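PDB 4M59: chloroplast pentatricopeptide repeat protein 10 from Zea mays, which binds two similar intergenic RNA regions, near chloroplast atpH and psaJ, and serves as a barrier to RNA decay by blocking exonucleases. Local coordinates for residues R30-E33 against L34-A37; S443-S446 against K447-T450; F453-E457 against Q458-L462. The protein carries 4 engineered substitutions. All blocks are in the same frame, centred on the assembly; numbering follows the deposited sequence.

Interaction 1. Residues R30-E33 against L34-A37; sequences RRDE and LLRA
The branched end of Leu34 overlaps the backbone carbonyl of Arg30, bringing CG of Leu34 within 3.0 Å of Arg30 O and its CD1 close to the same oxygen. With chi1 at -68°, CG of Leu34 stands opposite its own carbonyl carbon and beside its amide, which turns the branch back along the chain toward the preceding turn. Leu34 N makes only weak bonds, to both Arg30 O and Arg31 O, whereas Leu35 N gives the sounder one, donating to Arg31 O at 3.0 Å in the carbonyl plane. Leu35 also sets its CG near that oxygen, 3.3 Å from Arg31 O. Helix 31-35 is a weakly bonded element little longer than one turn, one of the short pieces in an all-helical solenoid. Leu34 is buried on it, meeting Leu11 of helix 8-16 and Trp61 of helix 52-65. Further out, the side chains of Arg31 and Leu35 run obliquely across each other, with Arg31 NH1 3.4 Å from Leu35 CD1. The arginine chain bends at chi2 and chi3, and its other terminal nitrogen, NH2, forms a salt bridge with Glu65 of helix 52-65, which probably fixes how the guanidinium group is turned. Where the helix gives way to loop, Ala37 points its methyl group back at the turn, CB lying 3.3 Å from Glu33 O, while Ala37 N bonds to Leu34 O.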
ATOM      1  N   ARG A  30      30.757   0.790  42.189  0.98119.02           N
ATOM      2  CA  ARG A  30      32.090   0.231  42.004  0.98118.98           C
ATOM      3  C   ARG A  30      32.972   1.229  41.264  0.98118.41           C
ATOM      4  O   ARG A  30      33.619   0.898  40.268  0.98117.75           O
ATOM      5  CB  ARG A  30      32.019  -1.096  41.247  0.98118.18           C
ATOM      6  CG  ARG A  30      31.604  -2.274  42.115  0.98118.73           C
ATOM      7  CD  ARG A  30      31.574  -3.571  41.325  0.98118.41           C
ATOM      8  NE  ARG A  30      32.915  -4.007  40.940  0.98118.42           N
ATOM      9  CZ  ARG A  30      33.326  -5.269  40.961  0.98119.63           C
ATOM     10  NH1 ARG A  30      32.498  -6.228  41.351  0.98121.24           N
ATOM     11  NH2 ARG A  30      34.561  -5.574  40.592  0.98119.69           N
ATOM     12  N   ARG A  31      33.003   2.447  41.790  1.00108.12           N
ATOM     13  CA  ARG A  31      33.683   3.576  41.164  1.00107.55           C
ATOM     14  C   ARG A  31      35.213   3.485  41.170  1.00107.10           C
ATOM     15  O   ARG A  31      35.856   3.749  40.155  1.00106.14           O
ATOM     16  CB  ARG A  31      33.228   4.879  41.833  1.00114.03           C
ATOM     17  CG  ARG A  31      34.118   6.089  41.583  1.00113.57           C
ATOM     18  CD  ARG A  31      34.330   6.886  42.860  1.00114.28           C
ATOM     19  NE  ARG A  31      33.842   8.256  42.733  1.00114.29           N
ATOM     20  CZ  ARG A  31      34.620   9.307  42.499  1.00113.70           C
ATOM     21  NH1 ARG A  31      35.932   9.146  42.369  1.00112.98           N
ATOM     22  NH2 ARG A  31      34.092  10.518  42.400  1.00113.72           N
ATOM     23  N   ASP A  32      35.793   3.135  42.314  1.00115.47           N
ATOM     24  CA  ASP A  32      37.236   3.201  42.465  1.00115.10           C
ATOM     25  C   ASP A  32      37.910   2.037  41.801  1.00114.72           C
ATOM     26  O   ASP A  32      39.083   2.098  41.467  1.00114.20           O
ATOM     27  CB  ASP A  32      37.609   3.212  43.932  1.00125.76           C
ATOM     28  CG  ASP A  32      36.823   4.221  44.711  1.00126.36           C
ATOM     29  OD1 ASP A  32      36.448   5.251  44.122  1.00125.96           O
ATOM     30  OD2 ASP A  32      36.579   3.981  45.910  1.00127.26           O
ATOM     31  N   GLU A  33      37.162   0.957  41.617  1.00111.09           N
ATOM     32  CA  GLU A  33      37.663  -0.202  40.892  1.00110.89           C
ATOM     33  C   GLU A  33      37.701   0.154  39.416  1.00109.81           C
ATOM     34  O   GLU A  33      38.484  -0.396  38.644  1.00109.49           O
ATOM     35  CB  GLU A  33      36.762  -1.414  41.121  1.00124.04           C
ATOM     36  CG  GLU A  33      37.366  -2.730  40.658  1.00124.23           C
ATOM     37  CD  GLU A  33      36.641  -3.935  41.229  1.00125.05           C
ATOM     38  OE1 GLU A  33      35.742  -3.740  42.070  1.00125.62           O
ATOM     39  OE2 GLU A  33      36.970  -5.072  40.832  1.00126.09           O
ATOM     40  N   LEU A  34      36.841   1.093  39.039  1.00 94.62           N
ATOM     41  CA  LEU A  34      36.791   1.600  37.682  1.00 93.53           C
ATOM     42  C   LEU A  34      37.928   2.568  37.401  1.00 92.57           C
ATOM     43  O   LEU A  34      38.574   2.504  36.363  1.00 91.59           O
ATOM     44  CB  LEU A  34      35.455   2.293  37.441  1.00 89.50           C
ATOM     45  CG  LEU A  34      34.248   1.377  37.422  1.00 90.12           C
ATOM     46  CD1 LEU A  34      32.972   2.169  37.442  1.00 90.34           C
ATOM     47  CD2 LEU A  34      34.321   0.528  36.200  1.00 89.51           C
ATOM     48  N   LEU A  35      38.176   3.483  38.314  1.00115.43           N
ATOM     49  CA  LEU A  35      39.170   4.491  38.024  1.00114.42           C
ATOM     50  C   LEU A  35      40.578   3.938  37.824  1.00114.12           C
ATOM     51  O   LEU A  35      41.413   4.566  37.216  1.00113.12           O
ATOM     52  CB  LEU A  35      39.166   5.572  39.087  1.00106.25           C
ATOM     53  CG  LEU A  35      37.848   6.297  39.282  1.00106.93           C
ATOM     54  CD1 LEU A  35      37.926   7.035  40.546  1.00107.77           C
ATOM     55  CD2 LEU A  35      37.608   7.250  38.190  1.00105.94           C
ATOM     56  N   ARG A  36      40.824   2.758  38.379  1.00116.57           N
ATOM     57  CA  ARG A  36      42.130   2.129  38.269  1.00116.93           C
ATOM     58  C   ARG A  36      42.127   1.118  37.133  1.00116.92           C
ATOM     59  O   ARG A  36      43.161   0.552  36.788  1.00117.44           O
ATOM     60  CB  ARG A  36      42.516   1.448  39.581  1.00122.65           C
ATOM     61  CG  ARG A  36      43.223   2.363  40.567  1.00122.83           C
ATOM     62  CD  ARG A  36      42.992   1.913  42.001  1.00124.15           C
ATOM     63  NE  ARG A  36      43.343   0.511  42.190  1.00126.03           N
ATOM     64  CZ  ARG A  36      42.583  -0.371  42.832  1.00127.07           C
ATOM     65  NH1 ARG A  36      42.984  -1.627  42.956  1.00129.03           N
ATOM     66  NH2 ARG A  36      41.421   0.007  43.348  1.00126.48           N
ATOM     67  N   ALA A  37      40.951   0.888  36.559  1.00123.04           N
ATOM     68  CA  ALA A  37      40.811  -0.061  35.467  1.00123.09           C
ATOM     69  C   ALA A  37      41.036   0.622  34.125  1.00121.71           C
ATOM     70  O   ALA A  37      40.678   1.786  33.945  1.00120.50           O
ATOM     71  CB  ALA A  37      39.436  -0.712  35.507  1.00112.30           C
TER

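Interaction 2. Residues S443-S446 against K447-T450; sequences SIVS and KMRT
Three successive backbone amides, those of Met448, Arg449 and Thr450, donate to the carbonyl oxygens of Ile444, Val445 and Ser446, carrying regular alpha-helical bonding up to the last turn of helix 438-449. Met448 N reaches Ile444 O at 2.7 Å, and Thr450 N reaches Ser446 O at the same length, although Thr450 itself has already left the helix. On one flank the side chains of Val445 and Met448 meet: CG2 of the valine lies 3.5 Å from the methionine methyl CE. The methionine CG is opposite its backbone N (chi1 -172°), and a bend at chi3 returns CE over Val445. Arg449 runs alongside the same valine, pointing the same way, with NH2 4.0 Å from Val445 CG2. Pro455 packs against this flank, while Met448 also touches Tyr425 of helix 422-435, the preceding helix of the solenoid. Two hydroxyls bond back to carbonyls three residues earlier. Ser446 OG donates to Ser443 O at 3.1 Å, approaching from above the carbonyl plane, 62° out of it, and Thr450 OG1 donates to Lys447 O at 3.0 Å. The chemistry is therefore divided between an apolar pair of valine and methionine, edged by the arginine's guanidinium group, which can take up the following loop, and hydroxyl groups satisfied by the helix's own carbonyls near its C-terminal end.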
ATOM      1  N   SER A 443     -24.849 -20.445   9.896  0.55 63.49           N
ATOM      2  CA  SER A 443     -24.812 -21.870   9.588  0.55 62.92           C
ATOM      3  C   SER A 443     -23.439 -22.396   9.197  0.55 62.20           C
ATOM      4  O   SER A 443     -23.158 -23.580   9.309  0.55 62.18           O
ATOM      5  CB  SER A 443     -25.796 -22.184   8.474  0.55 58.26           C
ATOM      6  OG  SER A 443     -25.449 -23.386   7.824  0.55 57.87           O
ATOM      7  N   ILE A 444     -22.591 -21.485   8.748  1.00 82.72           N
ATOM      8  CA  ILE A 444     -21.252 -21.807   8.332  1.00 81.73           C
ATOM      9  C   ILE A 444     -20.305 -21.830   9.512  1.00 81.48           C
ATOM     10  O   ILE A 444     -19.542 -22.776   9.684  1.00 81.18           O
ATOM     11  CB  ILE A 444     -20.770 -20.762   7.335  1.00 89.45           C
ATOM     12  CG1 ILE A 444     -21.281 -21.108   5.946  1.00 89.38           C
ATOM     13  CG2 ILE A 444     -19.263 -20.668   7.332  1.00 88.12           C
ATOM     14  CD1 ILE A 444     -20.830 -20.144   4.897  1.00 88.43           C
ATOM     15  N   VAL A 445     -20.366 -20.790  10.329  1.00 95.74           N
ATOM     16  CA  VAL A 445     -19.423 -20.652  11.425  1.00 95.49           C
ATOM     17  C   VAL A 445     -19.570 -21.811  12.380  1.00 95.99           C
ATOM     18  O   VAL A 445     -18.591 -22.326  12.896  1.00 95.55           O
ATOM     19  CB  VAL A 445     -19.557 -19.300  12.147  1.00104.77           C
ATOM     20  CG1 VAL A 445     -20.859 -19.194  12.887  1.00106.17           C
ATOM     21  CG2 VAL A 445     -18.422 -19.121  13.095  1.00104.36           C
ATOM     22  N   SER A 446     -20.805 -22.249  12.571  1.00113.63           N
ATOM     23  CA  SER A 446     -21.085 -23.405  13.388  1.00114.17           C
ATOM     24  C   SER A 446     -20.425 -24.607  12.755  1.00113.90           C
ATOM     25  O   SER A 446     -19.802 -25.407  13.439  1.00114.05           O
ATOM     26  CB  SER A 446     -22.587 -23.628  13.482  1.00111.94           C
ATOM     27  OG  SER A 446     -23.085 -24.203  12.295  1.00111.83           O
ATOM     28  N   LYS A 447     -20.531 -24.720  11.447  1.00122.25           N
ATOM     29  CA  LYS A 447     -19.942 -25.851  10.768  0.88122.28           C
ATOM     30  C   LYS A 447     -18.466 -25.774  10.951  1.00121.48           C
ATOM     31  O   LYS A 447     -17.811 -26.770  11.101  1.00121.74           O
ATOM     32  CB  LYS A 447     -20.248 -25.797   9.286  1.00114.04           C
ATOM     33  CG  LYS A 447     -19.698 -26.941   8.500  1.00114.36           C
ATOM     34  CD  LYS A 447     -20.546 -28.149   8.675  0.51115.47           C
ATOM     35  CE  LYS A 447     -20.135 -29.230   7.728  1.00116.03           C
ATOM     36  NZ  LYS A 447     -18.707 -29.533   7.898  0.19115.91           N
ATOM     37  N   MET A 448     -17.938 -24.558  10.925  1.00 94.90           N
ATOM     38  CA  MET A 448     -16.524 -24.338  11.173  1.00 93.87           C
ATOM     39  C   MET A 448     -16.194 -24.867  12.560  1.00 94.37           C
ATOM     40  O   MET A 448     -15.151 -25.481  12.780  1.00 94.07           O
ATOM     41  CB  MET A 448     -16.205 -22.847  11.087  1.00 94.71           C
ATOM     42  CG  MET A 448     -14.725 -22.512  11.128  1.00 93.43           C
ATOM     43  SD  MET A 448     -14.379 -20.853  10.517  1.00 92.33           S
ATOM     44  CE  MET A 448     -15.920 -20.014  10.871  1.00 93.81           C
ATOM     45  N   ARG A 449     -17.109 -24.621  13.492  1.00 87.05           N
ATOM     46  CA  ARG A 449     -16.975 -25.084  14.865  1.00 87.65           C
ATOM     47  C   ARG A 449     -17.092 -26.595  15.011  1.00 88.48           C
ATOM     48  O   ARG A 449     -16.403 -27.198  15.836  1.00 88.68           O
ATOM     49  CB  ARG A 449     -18.006 -24.393  15.763  1.00 85.39           C
ATOM     50  CG  ARG A 449     -17.599 -22.998  16.212  1.00 85.05           C
ATOM     51  CD  ARG A 449     -18.600 -22.433  17.206  1.00 86.06           C
ATOM     52  NE  ARG A 449     -18.842 -21.009  16.988  1.00 86.19           N
ATOM     53  CZ  ARG A 449     -18.006 -20.046  17.351  1.00 86.01           C
ATOM     54  NH1 ARG A 449     -16.863 -20.348  17.954  1.00 85.50           N
ATOM     55  NH2 ARG A 449     -18.307 -18.777  17.112  1.00 86.51           N
ATOM     56  N   THR A 450     -17.966 -27.217  14.223  0.80 81.48           N
ATOM     57  CA  THR A 450     -18.205 -28.638  14.375  0.80 82.50           C
ATOM     58  C   THR A 450     -17.156 -29.445  13.654  0.80 82.40           C
ATOM     59  O   THR A 450     -17.256 -30.659  13.571  0.80 83.37           O
ATOM     60  CB  THR A 450     -19.576 -29.053  13.855  0.80 86.19           C
ATOM     61  OG1 THR A 450     -19.669 -28.760  12.461  0.80 85.77           O
ATOM     62  CG2 THR A 450     -20.658 -28.300  14.583  0.80 86.29           C
TER

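Interaction 3. Residues F453-E457 against Q458-L462; sequences FKPNE and QSYSL
Pro455 sets its CB 3.8 Å from CE2 of Tyr460 and also rests on CB of Ser459, so the proline sits against the first turn of helix 458-468. The proline also packs on the end of helix 438-449. Asn456 comes next, and its carbonyl oxygen approaches the tyrosine ring obliquely, 3.0 Å from Tyr460 CD2. CG of Asn456 stands beside its own backbone N (chi1 -50°), which brings the amide to that of Gln458; the two planes are 65° apart, and CB of Asn456 lies 3.2 Å from NE2 of Gln458. The nearby pair Asn456 OD1 and Gln458 NE2, at 3.0 Å, is too poorly angled to be a hydrogen bond. Gln458 curls back at chi2 to make this contact, and in the dimer it packs on Tyr524 of the second subunit, as Asn456 does on Arg522 of that subunit. Shortening Gln458 to an alanine is likely to take away the amide lying against Asn456, leaving that side chain freer to turn, and to lose the packing on Tyr524 of the second subunit. Glu457 starts the helical bonding: its carbonyl oxygen takes Ser461 N at 2.8 Å, in the carbonyl plane, and Tyr460 N at 2.6 Å from above that plane. Its carboxylate bonds through OE2 to Ser492. Such a loop running into a new helix is the link between consecutive helical hairpins of a pentatricopeptide-repeat solenoid, here at the predicted boundary of repeats 11 and 12, with bound RNA about 7 Å from the nearest atom.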
ATOM      1  N   PHE A 453     -12.652 -26.243  14.355  1.00113.73           N
ATOM      2  CA  PHE A 453     -12.065 -24.997  13.921  1.00112.45           C
ATOM      3  C   PHE A 453     -12.551 -23.844  14.766  1.00112.65           C
ATOM      4  O   PHE A 453     -13.689 -23.818  15.209  1.00113.64           O
ATOM      5  CB  PHE A 453     -12.373 -24.755  12.454  1.00110.55           C
ATOM      6  CG  PHE A 453     -11.753 -25.754  11.528  1.00110.44           C
ATOM      7  CD1 PHE A 453     -10.398 -25.729  11.274  1.00109.42           C
ATOM      8  CD2 PHE A 453     -12.523 -26.710  10.906  1.00111.56           C
ATOM      9  CE1 PHE A 453      -9.829 -26.642  10.422  1.00109.58           C
ATOM     10  CE2 PHE A 453     -11.955 -27.627  10.053  1.00111.84           C
ATOM     11  CZ  PHE A 453     -10.607 -27.594   9.813  1.00110.88           C
ATOM     12  N   LYS A 454     -11.657 -22.889  14.982  0.67 77.87           N
ATOM     13  CA  LYS A 454     -11.977 -21.692  15.733  0.67 78.32           C
ATOM     14  C   LYS A 454     -11.861 -20.493  14.828  0.67 77.59           C
ATOM     15  O   LYS A 454     -10.837 -20.285  14.194  0.67 76.43           O
ATOM     16  CB  LYS A 454     -11.023 -21.530  16.918  0.67 72.79           C
ATOM     17  N   PRO A 455     -12.918 -19.695  14.769  1.00 77.25           N
ATOM     18  CA  PRO A 455     -13.019 -18.494  13.958  1.00 77.03           C
ATOM     19  C   PRO A 455     -11.917 -17.494  14.214  1.00 76.70           C
ATOM     20  O   PRO A 455     -11.607 -17.212  15.358  1.00 77.46           O
ATOM     21  CB  PRO A 455     -14.342 -17.914  14.412  1.00 82.49           C
ATOM     22  CG  PRO A 455     -15.132 -19.077  14.765  1.00 82.96           C
ATOM     23  CD  PRO A 455     -14.188 -20.003  15.427  1.00 82.46           C
ATOM     24  N   ASN A 456     -11.333 -16.967  13.147  0.87 86.07           N
ATOM     25  CA  ASN A 456     -10.322 -15.938  13.283  0.87 85.96           C
ATOM     26  C   ASN A 456     -10.982 -14.603  13.569  0.87 87.71           C
ATOM     27  O   ASN A 456     -12.162 -14.538  13.912  0.87 89.03           O
ATOM     28  CB  ASN A 456      -9.483 -15.835  12.009  0.87 99.01           C
ATOM     29  CG  ASN A 456      -8.954 -17.176  11.538  0.87 97.57           C
ATOM     30  OD1 ASN A 456      -8.438 -17.295  10.429  0.87 96.22           O
ATOM     31  ND2 ASN A 456      -9.077 -18.194  12.387  0.87 98.08           N
ATOM     32  N   GLU A 457     -10.207 -13.543  13.424  1.00 85.45           N
ATOM     33  CA  GLU A 457     -10.696 -12.200  13.594  1.00 87.50           C
ATOM     34  C   GLU A 457     -11.432 -11.760  12.360  1.00 87.78           C
ATOM     35  O   GLU A 457     -12.522 -11.224  12.442  1.00 89.67           O
ATOM     36  CB  GLU A 457      -9.525 -11.272  13.841  1.00 95.14           C
ATOM     37  CG  GLU A 457      -9.684  -9.906  13.245  1.00 96.79           C
ATOM     38  CD  GLU A 457      -8.455  -9.072  13.417  1.00 97.11           C
ATOM     39  OE1 GLU A 457      -7.708  -8.905  12.438  1.00 96.04           O
ATOM     40  OE2 GLU A 457      -8.228  -8.587  14.538  1.00 98.40           O
ATOM     41  N   GLN A 458     -10.818 -11.984  11.211  1.00102.33           N
ATOM     42  CA  GLN A 458     -11.412 -11.626   9.944  1.00102.27           C
ATOM     43  C   GLN A 458     -12.714 -12.372   9.811  1.00102.43           C
ATOM     44  O   GLN A 458     -13.680 -11.858   9.264  1.00103.71           O
ATOM     45  CB  GLN A 458     -10.469 -11.978   8.799  1.00122.32           C
ATOM     46  CG  GLN A 458      -9.865 -13.372   8.876  1.00120.18           C
ATOM     47  CD  GLN A 458      -8.737 -13.492   9.897  1.00120.13           C
ATOM     48  OE1 GLN A 458      -8.709 -12.783  10.897  1.00121.81           O
ATOM     49  NE2 GLN A 458      -7.817 -14.414   9.653  1.00118.38           N
ATOM     50  N   SER A 459     -12.733 -13.584  10.343  1.00 94.04           N
ATOM     51  CA  SER A 459     -13.940 -14.377  10.387  1.00 94.47           C
ATOM     52  C   SER A 459     -15.004 -13.642  11.156  1.00 97.02           C
ATOM     53  O   SER A 459     -16.184 -13.792  10.884  1.00 97.92           O
ATOM     54  CB  SER A 459     -13.675 -15.707  11.056  1.00100.31           C
ATOM     55  OG  SER A 459     -13.435 -16.707  10.098  1.00 98.68           O
ATOM     56  N   TYR A 460     -14.577 -12.809  12.090  1.00 85.56           N
ATOM     57  CA  TYR A 460     -15.514 -12.086  12.932  1.00 88.09           C
ATOM     58  C   TYR A 460     -15.844 -10.776  12.268  1.00 90.03           C
ATOM     59  O   TYR A 460     -16.879 -10.198  12.485  1.00 92.29           O
ATOM     60  CB  TYR A 460     -14.978 -11.889  14.370  1.00 93.56           C
ATOM     61  CG  TYR A 460     -15.319 -13.013  15.317  1.00 93.01           C
ATOM     62  CD1 TYR A 460     -16.599 -13.236  15.695  1.00 94.11           C
ATOM     63  CD2 TYR A 460     -14.358 -13.850  15.812  1.00 91.54           C
ATOM     64  CE1 TYR A 460     -16.922 -14.255  16.515  1.00 93.70           C
ATOM     65  CE2 TYR A 460     -14.678 -14.879  16.644  1.00 91.35           C
ATOM     66  CZ  TYR A 460     -15.967 -15.075  16.996  1.00 92.42           C
ATOM     67  OH  TYR A 460     -16.333 -16.091  17.841  1.00 92.37           O
ATOM     68  N   SER A 461     -14.955 -10.327  11.420  1.00 71.82           N
ATOM     69  CA  SER A 461     -15.174  -9.086  10.714  1.00 73.93           C
ATOM     70  C   SER A 461     -16.170  -9.317   9.594  1.00 73.97           C
ATOM     71  O   SER A 461     -17.103  -8.542   9.392  1.00 76.73           O
ATOM     72  CB  SER A 461     -13.852  -8.583  10.150  1.00 89.00           C
ATOM     73  OG  SER A 461     -13.829  -7.167  10.084  1.00 91.96           O
ATOM     74  N   LEU A 462     -15.956 -10.402   8.866  1.00 73.42           N
ATOM     75  CA  LEU A 462     -16.825 -10.790   7.773  1.00 72.84           C
ATOM     76  C   LEU A 462     -18.230 -10.976   8.276  1.00 74.87           C
ATOM     77  O   LEU A 462     -19.183 -10.455   7.707  1.00 76.74           O
ATOM     78  CB  LEU A 462     -16.352 -12.111   7.184  1.00 76.61           C
ATOM     79  CG  LEU A 462     -15.431 -12.077   5.976  1.00 74.15           C
ATOM     80  CD1 LEU A 462     -14.399 -11.004   6.119  1.00 74.75           C
ATOM     81  CD2 LEU A 462     -14.769 -13.414   5.834  1.00 71.44           C
TER

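How the interactions relate
The three contacts follow one another along the chain without overlap. Interaction 1 lies alone on helix 31-35 near the N-terminal end of the solenoid, its centre 69 Å from that of interaction 2 and 60 Å from that of interaction 3. Interactions 2 and 3 are neighbours, their centres 11 Å apart: the end of helix 438-449 passes through a short loop into helix 458-468, so one hairpin hands over to the next. They touch directly, Val445 CG2 lying 3.7 Å from Pro455 CG, and Arg449 NH2 makes a weak hydrogen bond to Tyr460 OH. Together they join adjacent predicted repeats in the RNA-binding superhelix, whereas the nearest atom of interaction 1 is about 26 Å from the RNA.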